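Local coordinates for Lpg2148(MvcA) (PDB 6K11), which probably acts as a Legionella pneumophila effector that removes ubiquitin from the host enzyme UBE2N by means of a deamidase-like active site, at residues Q73-V78 and S231-I236; D77-L82 and N119-F124; T235-Q240 and Y250-Y255; S267-Y272 and F304-G309. All coordinates share one frame; numbering follows the deposited sequence.

In the fold
Interactions 1 and 2 start from one helix, 71-83, whose successive turns pack on neighbouring strands 228-238 and 120-129 of the antiparallel sheet; their centres lie about 8 Å apart. Interaction 3 continues along strand 228-238 to its hairpin partner 250-252 at the sheet edge, about 9 Å from the centre of interaction 1, with which it shares a water. Interaction 4, later in the chain and about 12 Å from interaction 3 between centres, joins the loop after helix 294-305 to helix 269-274. Between interactions 1 and 3, His232 is hydrogen-bonded to Gln253 and touches Cys71, consistent with the Cys-His-Gln site of papain-like deamidases.

Interaction 1. Residues Q73-V78 and S231-I236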
loop_
_atom_site.group_PDB
_atom_site.type_symbol
_atom_site.label_atom_id
_atom_site.label_comp_id
_atom_site.label_asym_id
_atom_site.label_seq_id
_atom_site.Cartn_x
_atom_site.Cartn_y
_atom_site.Cartn_z
ATOM N N GLN A 73 4.760 -3.431 -3.293
ATOM C CA GLN A 73 5.839 -3.934 -4.140
ATOM C C GLN A 73 6.886 -4.689 -3.339
ATOM O O GLN A 73 7.350 -5.750 -3.761
ATOM C CB GLN A 73 6.512 -2.782 -4.885
ATOM C CG GLN A 73 5.645 -2.112 -5.918
ATOM C CD GLN A 73 6.360 -0.971 -6.618
ATOM O OE1 GLN A 73 6.909 -0.074 -5.977
ATOM N NE2 GLN A 73 6.364 -1.006 -7.945
ATOM N N ALA A 74 7.304 -4.143 -2.196
ATOM C CA ALA A 74 8.293 -4.833 -1.378
ATOM C C ALA A 74 7.755 -6.169 -0.878
ATOM O O ALA A 74 8.468 -7.182 -0.891
ATOM C CB ALA A 74 8.714 -3.940 -0.201
ATOM N N SER A 75 6.511 -6.181 -0.391
ATOM C CA SER A 75 5.901 -7.438 0.044
ATOM C C SER A 75 5.802 -8.431 -1.111
ATOM O O SER A 75 6.004 -9.638 -0.919
ATOM C CB SER A 75 4.513 -7.172 0.624
ATOM O OG SER A 75 4.607 -6.464 1.848
ATOM N N ASN A 76 5.462 -7.942 -2.312
ATOM C CA ASN A 76 5.378 -8.822 -3.479
ATOM C C ASN A 76 6.735 -9.445 -3.789
ATOM O O ASN A 76 6.813 -10.632 -4.138
ATOM C CB ASN A 76 4.857 -8.061 -4.704
ATOM C CG ASN A 76 3.362 -7.741 -4.631
ATOM O OD1 ASN A 76 2.639 -8.233 -3.775
ATOM N ND2 ASN A 76 2.897 -6.935 -5.569
ATOM N N ASP A 77 7.815 -8.661 -3.651
ATOM C CA ASP A 77 9.169 -9.161 -3.878
ATOM C C ASP A 77 9.563 -10.199 -2.834
ATOM O O ASP A 77 10.168 -11.223 -3.167
ATOM C CB ASP A 77 10.182 -8.016 -3.837
ATOM C CG ASP A 77 10.157 -7.152 -5.079
ATOM O OD1 ASP A 77 9.440 -7.495 -6.038
ATOM O OD2 ASP A 77 10.858 -6.104 -5.077
ATOM N N VAL A 78 9.312 -9.904 -1.552
ATOM C CA VAL A 78 9.620 -10.867 -0.498
ATOM C C VAL A 78 8.884 -12.183 -0.752
ATOM O O VAL A 78 9.472 -13.267 -0.671
ATOM C CB VAL A 78 9.281 -10.274 0.883
ATOM C CG1 VAL A 78 9.376 -11.346 1.959
ATOM C CG2 VAL A 78 10.257 -9.134 1.217
ATOM N N SER A 231 -3.765 0.998 3.558
ATOM C CA SER A 231 -2.871 1.971 4.177
ATOM C C SER A 231 -1.416 1.522 4.160
ATOM O O SER A 231 -0.520 2.344 3.952
ATOM C CB SER A 231 -3.311 2.241 5.629
ATOM O OG SER A 231 -2.539 3.264 6.242
ATOM N N HIS A 232 -1.158 0.231 4.347
ATOM C CA HIS A 232 0.216 -0.239 4.468
ATOM C C HIS A 232 0.212 -1.743 4.268
ATOM O O HIS A 232 -0.808 -2.412 4.457
ATOM C CB HIS A 232 0.823 0.161 5.833
ATOM C CG HIS A 232 2.292 -0.120 5.960
ATOM N ND1 HIS A 232 3.183 0.084 4.928
ATOM C CD2 HIS A 232 3.027 -0.567 7.010
ATOM C CE1 HIS A 232 4.402 -0.249 5.327
ATOM N NE2 HIS A 232 4.336 -0.637 6.590
ATOM N N SER A 233 1.363 -2.253 3.852
ATOM C CA SER A 233 1.582 -3.671 3.616
ATOM C C SER A 233 2.959 -4.008 4.161
ATOM O O SER A 233 3.870 -3.184 4.069
ATOM C CB SER A 233 1.505 -3.984 2.115
ATOM O OG SER A 233 2.147 -5.212 1.810
ATOM N N PHE A 234 3.103 -5.183 4.763
ATOM C CA PHE A 234 4.420 -5.633 5.204
ATOM C C PHE A 234 4.368 -7.132 5.418
ATOM O O PHE A 234 3.301 -7.751 5.388
ATOM C CB PHE A 234 4.902 -4.908 6.484
ATOM C CG PHE A 234 4.047 -5.140 7.720
ATOM C CD1 PHE A 234 2.879 -4.407 7.933
ATOM C CD2 PHE A 234 4.455 -6.046 8.706
ATOM C CE1 PHE A 234 2.113 -4.595 9.075
ATOM C CE2 PHE A 234 3.700 -6.226 9.860
ATOM C CZ PHE A 234 2.516 -5.501 10.039
ATOM N N THR A 235 5.544 -7.713 5.625
ATOM C CA THR A 235 5.646 -9.132 5.881
ATOM C C THR A 235 6.461 -9.344 7.147
ATOM O O THR A 235 7.217 -8.473 7.592
ATOM C CB THR A 235 6.281 -9.883 4.688
ATOM O OG1 THR A 235 7.531 -9.259 4.335
ATOM C CG2 THR A 235 5.356 -9.853 3.484
ATOM N N ILE A 236 6.283 -10.519 7.732
ATOM C CA ILE A 236 7.078 -10.960 8.864
ATOM C C ILE A 236 7.517 -12.380 8.556
ATOM O O ILE A 236 6.706 -13.201 8.108
ATOM C CB ILE A 236 6.296 -10.896 10.190
ATOM C CG1 ILE A 236 6.183 -9.438 10.676
ATOM C CG2 ILE A 236 6.995 -11.749 11.262
ATOM C CD1 ILE A 236 5.419 -9.295 11.970
HETATM O O HOH W 1 7.294 -6.677 2.977
#
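Two serine hydroxyls meet directly in a buried interface: OG of Ser75, on the helix, lies 2.8 Å from OG of Ser233, on the strand. The pair is hydrogen-bonded, and Ser75 OG also has a weak bond with the carbonyl O of Cys71, one turn earlier. Water 1 is another partner of Ser75 OG, at 2.9 Å, and passes on to Thr235 OG1, so one helix hydroxyl is linked to two alternate residues of the strand. With OG anti to its own carbonyl carbon (chi1 -69°), Ser75 brings the oxygen over the strand backbone, 3.5 Å from CA of Phe234. The helix 71-83 here runs almost along strand 228-238, at 24° and with axes 7.4 Å apart, a close helix-on-sheet approach, consistent with the small serine side chains at its centre. Upstream, Ser231 and His232 form a classic beta bulge opposite Ile126, and His232, beside Cys71, probably belongs to the papain-like site. Thr235 divides its branches: CG2 rests 3.8 Å from Ser75 OG, while OG1, held between backbone N and carbonyl carbon (chi1 53°), comes alongside Val78 CG1 at 3.7 Å. The Val78 and Thr235 side chains pass each other pointing opposite ways, and the ring of Phe234 leaves by the other face of the sheet to stack on Phe124.

Interaction 2. Residues D77-L82 and N119-F124; sequences DVCELL and NLLIRF
Helix 71-83 lies against one face of the antiparallel sheet, and this contact is where its C-terminal half packs on strand 120-129, a neighbour of strand 228-238. The two segments run nearly antiparallel, at 157°, with axes 10.3 Å apart, and meet through side chains. Leu121 is the main strand residue here. Its CG stands anti to the backbone N (chi1 173°), which carries the fork of methyls out to the helix, where the two branches take different partners. CD1 meets CD2 of Leu82 at 4.0 Å, the two side chains crossing obliquely, and also approaches CG1 of Val78 at 4.2 Å. CD2 turns to the sulfur of Cys79, 3.9 Å away. Val78, Cys79 and Leu82, all within about one turn of the helix, thus receive a single leucine, and no hydrogen bond joins the segments. The same helix also packs on strand 228-238, so it spans two strands of the sheet. Further along strand 120-129, Arg123 points toward the same helix and stretches past Cys79 as an extended chain. Its polar end is held by the helix as well, through a hydrogen bond from NH1 to OD1 of Asn76, about one turn before Cys79. The cysteine sulfur therefore lies between an apolar and a charged neighbour: besides the leucine methyl, SG has CD of Arg123 at 4.1 Å and, obliquely to the guanidinium, NH1 of Arg123 at 3.9 Å.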
loop_
_atom_site.group_PDB
_atom_site.type_symbol
_atom_site.label_atom_id
_atom_site.label_comp_id
_atom_site.label_asym_id
_atom_site.label_seq_id
_atom_site.Cartn_x
_atom_site.Cartn_y
_atom_site.Cartn_z
ATOM N N ASP A 77 7.815 -8.661 -3.651
ATOM C CA ASP A 77 9.169 -9.161 -3.878
ATOM C C ASP A 77 9.563 -10.199 -2.834
ATOM O O ASP A 77 10.168 -11.223 -3.167
ATOM C CB ASP A 77 10.182 -8.016 -3.837
ATOM C CG ASP A 77 10.157 -7.152 -5.079
ATOM O OD1 ASP A 77 9.440 -7.495 -6.038
ATOM O OD2 ASP A 77 10.858 -6.104 -5.077
ATOM N N VAL A 78 9.312 -9.904 -1.552
ATOM C CA VAL A 78 9.620 -10.867 -0.498
ATOM C C VAL A 78 8.884 -12.183 -0.752
ATOM O O VAL A 78 9.472 -13.267 -0.671
ATOM C CB VAL A 78 9.281 -10.274 0.883
ATOM C CG1 VAL A 78 9.376 -11.346 1.959
ATOM C CG2 VAL A 78 10.257 -9.134 1.217
ATOM N N CYS A 79 7.603 -12.101 -1.114
ATOM C CA CYS A 79 6.812 -13.312 -1.318
ATOM C C CYS A 79 7.302 -14.101 -2.526
ATOM O O CYS A 79 7.355 -15.339 -2.486
ATOM C CB CYS A 79 5.336 -12.952 -1.485
ATOM S SG CYS A 79 4.513 -12.430 0.058
ATOM N N GLU A 80 7.645 -13.411 -3.613
ATOM C CA GLU A 80 8.147 -14.107 -4.793
ATOM C C GLU A 80 9.490 -14.774 -4.511
ATOM O O GLU A 80 9.741 -15.902 -4.959
ATOM C CB GLU A 80 8.261 -13.128 -5.955
ATOM C CG GLU A 80 8.599 -13.758 -7.280
ATOM C CD GLU A 80 7.624 -13.350 -8.368
ATOM O OE1 GLU A 80 8.073 -13.131 -9.515
ATOM O OE2 GLU A 80 6.409 -13.243 -8.073
ATOM N N LEU A 81 10.372 -14.096 -3.772
ATOM C CA LEU A 81 11.666 -14.697 -3.479
ATOM C C LEU A 81 11.518 -15.905 -2.567
ATOM O O LEU A 81 12.162 -16.942 -2.787
ATOM C CB LEU A 81 12.600 -13.662 -2.859
ATOM C CG LEU A 81 13.152 -12.658 -3.874
ATOM C CD1 LEU A 81 13.799 -11.481 -3.145
ATOM C CD2 LEU A 81 14.158 -13.367 -4.796
ATOM N N LEU A 82 10.659 -15.808 -1.554
ATOM C CA LEU A 82 10.586 -16.884 -0.572
ATOM C C LEU A 82 9.719 -18.041 -1.052
ATOM O O LEU A 82 9.956 -19.185 -0.654
ATOM C CB LEU A 82 10.059 -16.347 0.766
ATOM C CG LEU A 82 11.110 -15.912 1.794
ATOM C CD1 LEU A 82 12.214 -15.048 1.146
ATOM C CD2 LEU A 82 10.446 -15.168 2.975
ATOM N N ASN A 119 9.205 -22.942 9.047
ATOM C CA ASN A 119 9.565 -21.590 8.630
ATOM C C ASN A 119 8.307 -20.926 8.103
ATOM O O ASN A 119 7.684 -21.439 7.168
ATOM C CB ASN A 119 10.645 -21.599 7.549
ATOM C CG ASN A 119 11.900 -22.286 8.002
ATOM O OD1 ASN A 119 12.734 -21.698 8.684
ATOM N ND2 ASN A 119 12.038 -23.555 7.632
ATOM N N LEU A 120 7.938 -19.794 8.695
ATOM C CA LEU A 120 6.646 -19.164 8.452
ATOM C C LEU A 120 6.828 -17.784 7.840
ATOM O O LEU A 120 7.695 -17.012 8.266
ATOM C CB LEU A 120 5.849 -19.030 9.755
ATOM C CG LEU A 120 5.452 -20.339 10.443
ATOM C CD1 LEU A 120 4.928 -20.076 11.849
ATOM C CD2 LEU A 120 4.421 -21.060 9.598
ATOM N N LEU A 121 5.992 -17.475 6.856
ATOM C CA LEU A 121 5.905 -16.144 6.266
ATOM C C LEU A 121 4.492 -15.629 6.491
ATOM O O LEU A 121 3.517 -16.297 6.125
ATOM C CB LEU A 121 6.236 -16.166 4.771
ATOM C CG LEU A 121 6.012 -14.848 4.008
ATOM C CD1 LEU A 121 6.984 -13.777 4.484
ATOM C CD2 LEU A 121 6.157 -15.039 2.508
ATOM N N ILE A 122 4.383 -14.459 7.102
ATOM C CA ILE A 122 3.104 -13.799 7.329
ATOM C C ILE A 122 3.090 -12.514 6.517
ATOM O O ILE A 122 4.055 -11.741 6.551
ATOM C CB ILE A 122 2.876 -13.497 8.819
ATOM C CG1 ILE A 122 3.245 -14.704 9.686
ATOM C CG2 ILE A 122 1.433 -13.038 9.047
ATOM C CD1 ILE A 122 3.358 -14.347 11.155
ATOM N N ARG A 123 2.018 -12.294 5.777
ATOM C CA ARG A 123 1.826 -11.045 5.057
ATOM C C ARG A 123 0.685 -10.291 5.719
ATOM O O ARG A 123 -0.372 -10.876 5.982
ATOM C CB ARG A 123 1.527 -11.285 3.572
ATOM C CG ARG A 123 1.338 -9.987 2.797
ATOM C CD ARG A 123 1.326 -10.162 1.279
ATOM N NE ARG A 123 1.144 -8.870 0.598
ATOM C CZ ARG A 123 1.575 -8.599 -0.634
ATOM N NH1 ARG A 123 2.245 -9.511 -1.328
ATOM N NH2 ARG A 123 1.373 -7.401 -1.161
ATOM N N PHE A 124 0.903 -9.006 6.003
ATOM C CA PHE A 124 -0.081 -8.165 6.670
ATOM C C PHE A 124 -0.556 -7.064 5.739
ATOM O O PHE A 124 0.211 -6.547 4.924
ATOM C CB PHE A 124 0.473 -7.485 7.920
ATOM C CG PHE A 124 0.809 -8.421 9.030
ATOM C CD1 PHE A 124 2.056 -9.022 9.087
ATOM C CD2 PHE A 124 -0.112 -8.681 10.034
ATOM C CE1 PHE A 124 2.378 -9.887 10.126
ATOM C CE2 PHE A 124 0.202 -9.537 11.074
ATOM C CZ PHE A 124 1.455 -10.139 11.119
#

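Interaction 3. Residues T235-Q240 and Y250-Y255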
loop_
_atom_site.group_PDB
_atom_site.type_symbol
_atom_site.label_atom_id
_atom_site.label_comp_id
_atom_site.label_asym_id
_atom_site.label_seq_id
_atom_site.Cartn_x
_atom_site.Cartn_y
_atom_site.Cartn_z
ATOM N N THR A 235 5.544 -7.713 5.625
ATOM C CA THR A 235 5.646 -9.132 5.881
ATOM C C THR A 235 6.461 -9.344 7.147
ATOM O O THR A 235 7.217 -8.473 7.592
ATOM C CB THR A 235 6.281 -9.883 4.688
ATOM O OG1 THR A 235 7.531 -9.259 4.335
ATOM C CG2 THR A 235 5.356 -9.853 3.484
ATOM N N ILE A 236 6.283 -10.519 7.732
ATOM C CA ILE A 236 7.078 -10.960 8.864
ATOM C C ILE A 236 7.517 -12.380 8.556
ATOM O O ILE A 236 6.706 -13.201 8.108
ATOM C CB ILE A 236 6.296 -10.896 10.190
ATOM C CG1 ILE A 236 6.183 -9.438 10.676
ATOM C CG2 ILE A 236 6.995 -11.749 11.262
ATOM C CD1 ILE A 236 5.419 -9.295 11.970
ATOM N N TYR A 237 8.795 -12.664 8.785
ATOM C CA TYR A 237 9.359 -13.984 8.528
ATOM C C TYR A 237 9.828 -14.566 9.854
ATOM O O TYR A 237 10.544 -13.904 10.612
ATOM C CB TYR A 237 10.511 -13.892 7.523
ATOM C CG TYR A 237 11.225 -15.200 7.244
ATOM C CD1 TYR A 237 10.532 -16.326 6.787
ATOM C CD2 TYR A 237 12.601 -15.301 7.426
ATOM C CE1 TYR A 237 11.200 -17.528 6.520
ATOM C CE2 TYR A 237 13.274 -16.492 7.164
ATOM C CZ TYR A 237 12.564 -17.602 6.719
ATOM O OH TYR A 237 13.240 -18.783 6.470
ATOM N N ILE A 238 9.403 -15.786 10.146
ATOM C CA ILE A 238 9.762 -16.471 11.380
ATOM C C ILE A 238 10.499 -17.756 11.014
ATOM O O ILE A 238 9.878 -18.780 10.720
ATOM C CB ILE A 238 8.527 -16.764 12.249
ATOM C CG1 ILE A 238 7.743 -15.476 12.506
ATOM C CG2 ILE A 238 8.964 -17.389 13.583
ATOM C CD1 ILE A 238 6.279 -15.703 12.853
ATOM N N PRO A 239 11.829 -17.728 10.990
ATOM C CA PRO A 239 12.592 -18.912 10.597
ATOM C C PRO A 239 12.650 -19.941 11.720
ATOM O O PRO A 239 12.498 -19.631 12.905
ATOM C CB PRO A 239 13.988 -18.354 10.294
ATOM C CG PRO A 239 14.093 -17.122 11.159
ATOM C CD PRO A 239 12.695 -16.559 11.235
ATOM N N GLN A 240 12.877 -21.193 11.315
ATOM C CA GLN A 240 12.991 -22.280 12.277
ATOM C C GLN A 240 14.143 -22.031 13.242
ATOM O O GLN A 240 15.180 -21.460 12.885
ATOM C CB GLN A 240 13.205 -23.608 11.552
ATOM C CG GLN A 240 14.502 -23.639 10.778
ATOM C CD GLN A 240 14.653 -24.872 9.911
ATOM O OE1 GLN A 240 14.993 -24.772 8.721
ATOM N NE2 GLN A 240 14.406 -26.046 10.499
ATOM N N TYR A 250 11.095 -11.346 12.110
ATOM C CA TYR A 250 11.724 -10.204 11.443
ATOM C C TYR A 250 10.696 -9.533 10.549
ATOM O O TYR A 250 10.189 -10.178 9.612
ATOM C CB TYR A 250 12.952 -10.639 10.641
ATOM C CG TYR A 250 13.989 -11.271 11.537
ATOM C CD1 TYR A 250 14.907 -10.489 12.231
ATOM C CD2 TYR A 250 14.001 -12.643 11.744
ATOM C CE1 TYR A 250 15.846 -11.075 13.080
ATOM C CE2 TYR A 250 14.930 -13.234 12.589
ATOM C CZ TYR A 250 15.848 -12.446 13.251
ATOM O OH TYR A 250 16.769 -13.033 14.092
ATOM N N PRO A 251 10.355 -8.265 10.791
ATOM C CA PRO A 251 9.476 -7.552 9.862
ATOM C C PRO A 251 10.278 -6.910 8.744
ATOM O O PRO A 251 11.381 -6.389 8.949
ATOM C CB PRO A 251 8.814 -6.487 10.753
ATOM C CG PRO A 251 9.874 -6.167 11.791
ATOM C CD PRO A 251 10.708 -7.441 11.966
ATOM N N TYR A 252 9.690 -6.954 7.544
ATOM C CA TYR A 252 10.261 -6.404 6.322
ATOM C C TYR A 252 9.265 -5.440 5.692
ATOM O O TYR A 252 8.074 -5.768 5.570
ATOM C CB TYR A 252 10.563 -7.511 5.288
ATOM C CG TYR A 252 11.389 -8.690 5.762
ATOM C CD1 TYR A 252 12.383 -8.552 6.717
ATOM C CD2 TYR A 252 11.177 -9.957 5.205
ATOM C CE1 TYR A 252 13.146 -9.679 7.125
ATOM C CE2 TYR A 252 11.914 -11.053 5.596
ATOM C CZ TYR A 252 12.892 -10.914 6.543
ATOM O OH TYR A 252 13.610 -12.039 6.895
ATOM N N GLN A 253 9.744 -4.280 5.242
ATOM C CA GLN A 253 8.826 -3.365 4.577
ATOM C C GLN A 253 9.559 -2.284 3.792
ATOM O O GLN A 253 10.742 -2.003 4.013
ATOM C CB GLN A 253 7.893 -2.691 5.592
ATOM C CG GLN A 253 8.638 -1.770 6.572
ATOM C CD GLN A 253 7.685 -0.833 7.262
ATOM O OE1 GLN A 253 6.745 -1.281 7.914
ATOM N NE2 GLN A 253 7.885 0.463 7.086
ATOM N N ALA A 254 8.811 -1.672 2.878
ATOM C CA ALA A 254 9.071 -0.347 2.330
ATOM C C ALA A 254 7.882 0.556 2.660
ATOM O O ALA A 254 6.813 0.083 3.058
ATOM C CB ALA A 254 9.283 -0.394 0.799
ATOM N N TYR A 255 8.086 1.866 2.544
ATOM C CA TYR A 255 7.005 2.835 2.755
ATOM C C TYR A 255 7.198 3.971 1.760
ATOM O O TYR A 255 8.159 4.742 1.874
ATOM C CB TYR A 255 6.972 3.347 4.204
ATOM C CG TYR A 255 5.590 3.805 4.614
ATOM C CD1 TYR A 255 5.022 4.952 4.056
ATOM C CD2 TYR A 255 4.833 3.070 5.523
ATOM C CE1 TYR A 255 3.721 5.367 4.414
ATOM C CE2 TYR A 255 3.550 3.478 5.894
ATOM C CZ TYR A 255 2.994 4.612 5.330
ATOM O OH TYR A 255 1.721 4.984 5.699
HETATM O O HOH W 1 7.294 -6.677 2.977
#
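Tyr237 and Tyr252 lie side by side on one face of the sheet and point the same way, with CB of Tyr237 3.7 Å from ring atom CE2 of Tyr252. The Tyr252 hydroxyl comes obliquely to the Tyr237 ring, 3.5 Å from its CD2. On the opposite face, Ile236 has CG1 anti to its carbonyl carbon (chi1 -76°), which sets that branch 4.0 Å from CB of Pro251. Beyond Tyr237, CD of Pro239 meets the edge of the Tyr250 ring at right angles to that side chain, 4.2 Å from CD2. The polar ends of the two central tyrosines are bound by helix 4-19: Tyr237 OH to the carbonyl O of Gly5 and Tyr252 OH to ND1 of His9, whose ring also stacks on Tyr250. Four backbone bonds tie the strands, two each in the pairs Thr235-Tyr252 and Tyr237-Tyr250. The straightest runs from Thr235 N to Tyr252 O (3.2 Å, 174° at the hydrogen). Pro251, which has no N-H, falls in the non-hydrogen-bonded pair with Ile236, where none is needed; its CA instead makes a C-H...O contact of 3.3 Å with Thr235 O. At the end away from the hairpin loop, water 1 donates to Tyr252 O and reaches Thr235 OG1, each 2.9 Å away. The whole is an antiparallel beta hairpin, with the short strand 250-252 forming the sheet's edge within the chain.

Interaction 4. Residues S267-Y272 and F304-G309; sequences SDKDEY and FFSKRG
Arg308 and Lys269 reach across this contact in opposite senses, each ending on a backbone carbonyl of the other segment. NH1 of Arg308 donates to the carbonyl O of Ser267 (2.9 Å, 168° at the hydrogen), which lies at the edge of the guanidinium, in its plane. NZ of Lys269 donates to the carbonyl O of Ser306 at 2.8 Å, arriving from above the carbonyl plane. Both side chains are extended; in Arg308, CG anti to the backbone N (chi1 -163°) lays the aliphatic stem along Ser267, CB of Arg308 passing 3.7 Å from Ser267 CB. One face of the guanidinium is covered by Tyr272, whose CB lies 3.9 Å above that plane. The ring itself is turned 37° from the guanidinium and meets NH2 obliquely, its CD1 3.2 Å from NH2 of Arg308. Water 2 adds a bridge, donating to OG of Ser267 and accepting from the backbone N of Arg308, 2.8 Å from each; Ser267 OG is also hydrogen-bonded to the carbonyl O of Trp264. At Asp268, salt-bridged to Lys13, a Schellman motif with positive phi ends helix 261-266 just before helix 269-274. Lys269 has further partners in the carboxylate of Glu311 and the carbonyl O of Glu303. The ammonium is thus gripped by several oxygens and probably kept charged, while the Ser267 carbonyl, at the end of helix 261-266, holds the guanidinium by its edge.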
loop_
_atom_site.group_PDB
_atom_site.type_symbol
_atom_site.label_atom_id
_atom_site.label_comp_id
_atom_site.label_asym_id
_atom_site.label_seq_id
_atom_site.Cartn_x
_atom_site.Cartn_y
_atom_site.Cartn_z
ATOM N N SER A 267 19.086 0.141 7.903
ATOM C CA SER A 267 18.871 0.739 9.217
ATOM C C SER A 267 18.724 -0.289 10.333
ATOM O O SER A 267 18.678 0.112 11.498
ATOM C CB SER A 267 17.616 1.624 9.207
ATOM O OG SER A 267 16.439 0.821 9.235
ATOM N N ASP A 268 18.618 -1.585 10.008
ATOM C CA ASP A 268 18.463 -2.648 11.012
ATOM C C ASP A 268 17.204 -2.452 11.861
ATOM O O ASP A 268 17.132 -2.911 13.010
ATOM C CB ASP A 268 19.689 -2.764 11.941
ATOM C CG ASP A 268 20.986 -3.037 11.196
ATOM O OD1 ASP A 268 21.036 -4.006 10.413
ATOM O OD2 ASP A 268 21.961 -2.275 11.403
ATOM N N LYS A 269 16.193 -1.763 11.325
ATOM C CA LYS A 269 14.954 -1.666 12.087
ATOM C C LYS A 269 14.258 -3.012 12.180
ATOM O O LYS A 269 13.468 -3.221 13.104
ATOM C CB LYS A 269 14.006 -0.621 11.479
ATOM C CG LYS A 269 12.796 -0.349 12.361
ATOM C CD LYS A 269 12.202 1.015 12.134
ATOM C CE LYS A 269 10.850 1.107 12.831
ATOM N NZ LYS A 269 10.281 2.488 12.742
ATOM N N ASP A 270 14.548 -3.938 11.262
ATOM C CA ASP A 270 14.034 -5.296 11.409
ATOM C C ASP A 270 14.554 -5.940 12.693
ATOM O O ASP A 270 13.788 -6.561 13.444
ATOM C CB ASP A 270 14.395 -6.141 10.170
ATOM C CG ASP A 270 15.909 -6.380 10.008
ATOM O OD1 ASP A 270 16.710 -5.423 10.100
ATOM O OD2 ASP A 270 16.295 -7.542 9.752
ATOM N N GLU A 271 15.858 -5.794 12.967
ATOM C CA GLU A 271 16.448 -6.397 14.163
ATOM C C GLU A 271 16.000 -5.660 15.415
ATOM O O GLU A 271 15.736 -6.284 16.451
ATOM C CB GLU A 271 17.979 -6.392 14.066
ATOM C CG GLU A 271 18.523 -7.306 12.971
ATOM C CD GLU A 271 20.041 -7.476 13.034
ATOM O OE1 GLU A 271 20.641 -7.796 11.977
ATOM O OE2 GLU A 271 20.626 -7.285 14.127
ATOM N N TYR A 272 15.921 -4.328 15.335
ATOM C CA TYR A 272 15.419 -3.536 16.451
ATOM C C TYR A 272 14.044 -4.022 16.898
ATOM O O TYR A 272 13.817 -4.284 18.087
ATOM C CB TYR A 272 15.364 -2.059 16.068
ATOM C CG TYR A 272 14.947 -1.180 17.232
ATOM C CD1 TYR A 272 15.849 -0.860 18.250
ATOM C CD2 TYR A 272 13.647 -0.686 17.323
ATOM C CE1 TYR A 272 15.471 -0.071 19.323
ATOM C CE2 TYR A 272 13.256 0.103 18.403
ATOM C CZ TYR A 272 14.170 0.408 19.390
ATOM O OH TYR A 272 13.771 1.193 20.443
ATOM N N PHE A 304 6.147 1.307 14.556
ATOM C CA PHE A 304 6.371 0.097 13.774
ATOM C C PHE A 304 6.789 0.385 12.332
ATOM O O PHE A 304 7.547 -0.401 11.756
ATOM C CB PHE A 304 5.114 -0.780 13.781
ATOM C CG PHE A 304 4.938 -1.585 15.056
ATOM C CD1 PHE A 304 5.809 -1.417 16.126
ATOM C CD2 PHE A 304 3.880 -2.484 15.183
ATOM C CE1 PHE A 304 5.655 -2.167 17.310
ATOM C CE2 PHE A 304 3.714 -3.238 16.351
ATOM C CZ PHE A 304 4.603 -3.084 17.412
ATOM N N PHE A 305 6.308 1.474 11.720
ATOM C CA PHE A 305 6.380 1.607 10.266
ATOM C C PHE A 305 7.157 2.828 9.767
ATOM O O PHE A 305 7.320 2.977 8.549
ATOM C CB PHE A 305 4.958 1.646 9.660
ATOM C CG PHE A 305 4.042 0.530 10.140
ATOM C CD1 PHE A 305 4.494 -0.781 10.219
ATOM C CD2 PHE A 305 2.728 0.804 10.504
ATOM C CE1 PHE A 305 3.668 -1.802 10.682
ATOM C CE2 PHE A 305 1.880 -0.223 10.939
ATOM C CZ PHE A 305 2.360 -1.527 11.026
ATOM N N SER A 306 7.643 3.702 10.643
ATOM C CA SER A 306 8.406 4.840 10.144
ATOM C C SER A 306 9.790 4.389 9.678
ATOM O O SER A 306 10.293 3.342 10.069
ATOM C CB SER A 306 8.574 5.921 11.231
ATOM O OG SER A 306 9.622 5.558 12.117
ATOM N N LYS A 307 10.408 5.212 8.847
ATOM C CA LYS A 307 11.852 5.117 8.661
ATOM C C LYS A 307 12.558 5.236 10.016
ATOM O O LYS A 307 12.166 6.045 10.865
ATOM C CB LYS A 307 12.313 6.242 7.726
ATOM C CG LYS A 307 13.795 6.198 7.359
ATOM C CD LYS A 307 14.145 7.386 6.476
ATOM C CE LYS A 307 15.588 7.306 5.940
ATOM N NZ LYS A 307 15.977 8.615 5.313
ATOM N N ARG A 308 13.604 4.435 10.226
ATOM C CA ARG A 308 14.273 4.458 11.525
ATOM C C ARG A 308 14.828 5.846 11.813
ATOM O O ARG A 308 15.446 6.478 10.951
ATOM C CB ARG A 308 15.389 3.408 11.596
ATOM C CG ARG A 308 15.801 3.130 13.039
ATOM C CD ARG A 308 16.769 1.972 13.213
ATOM N NE ARG A 308 16.961 1.747 14.649
ATOM C CZ ARG A 308 17.883 0.962 15.196
ATOM N NH1 ARG A 308 18.730 0.284 14.429
ATOM N NH2 ARG A 308 17.950 0.868 16.530
ATOM N N GLY A 309 14.576 6.335 13.026
ATOM C CA GLY A 309 14.947 7.687 13.400
ATOM C C GLY A 309 13.881 8.748 13.161
ATOM O O GLY A 309 14.054 9.886 13.622
HETATM O O HOH W 2 14.693 2.724 8.254
#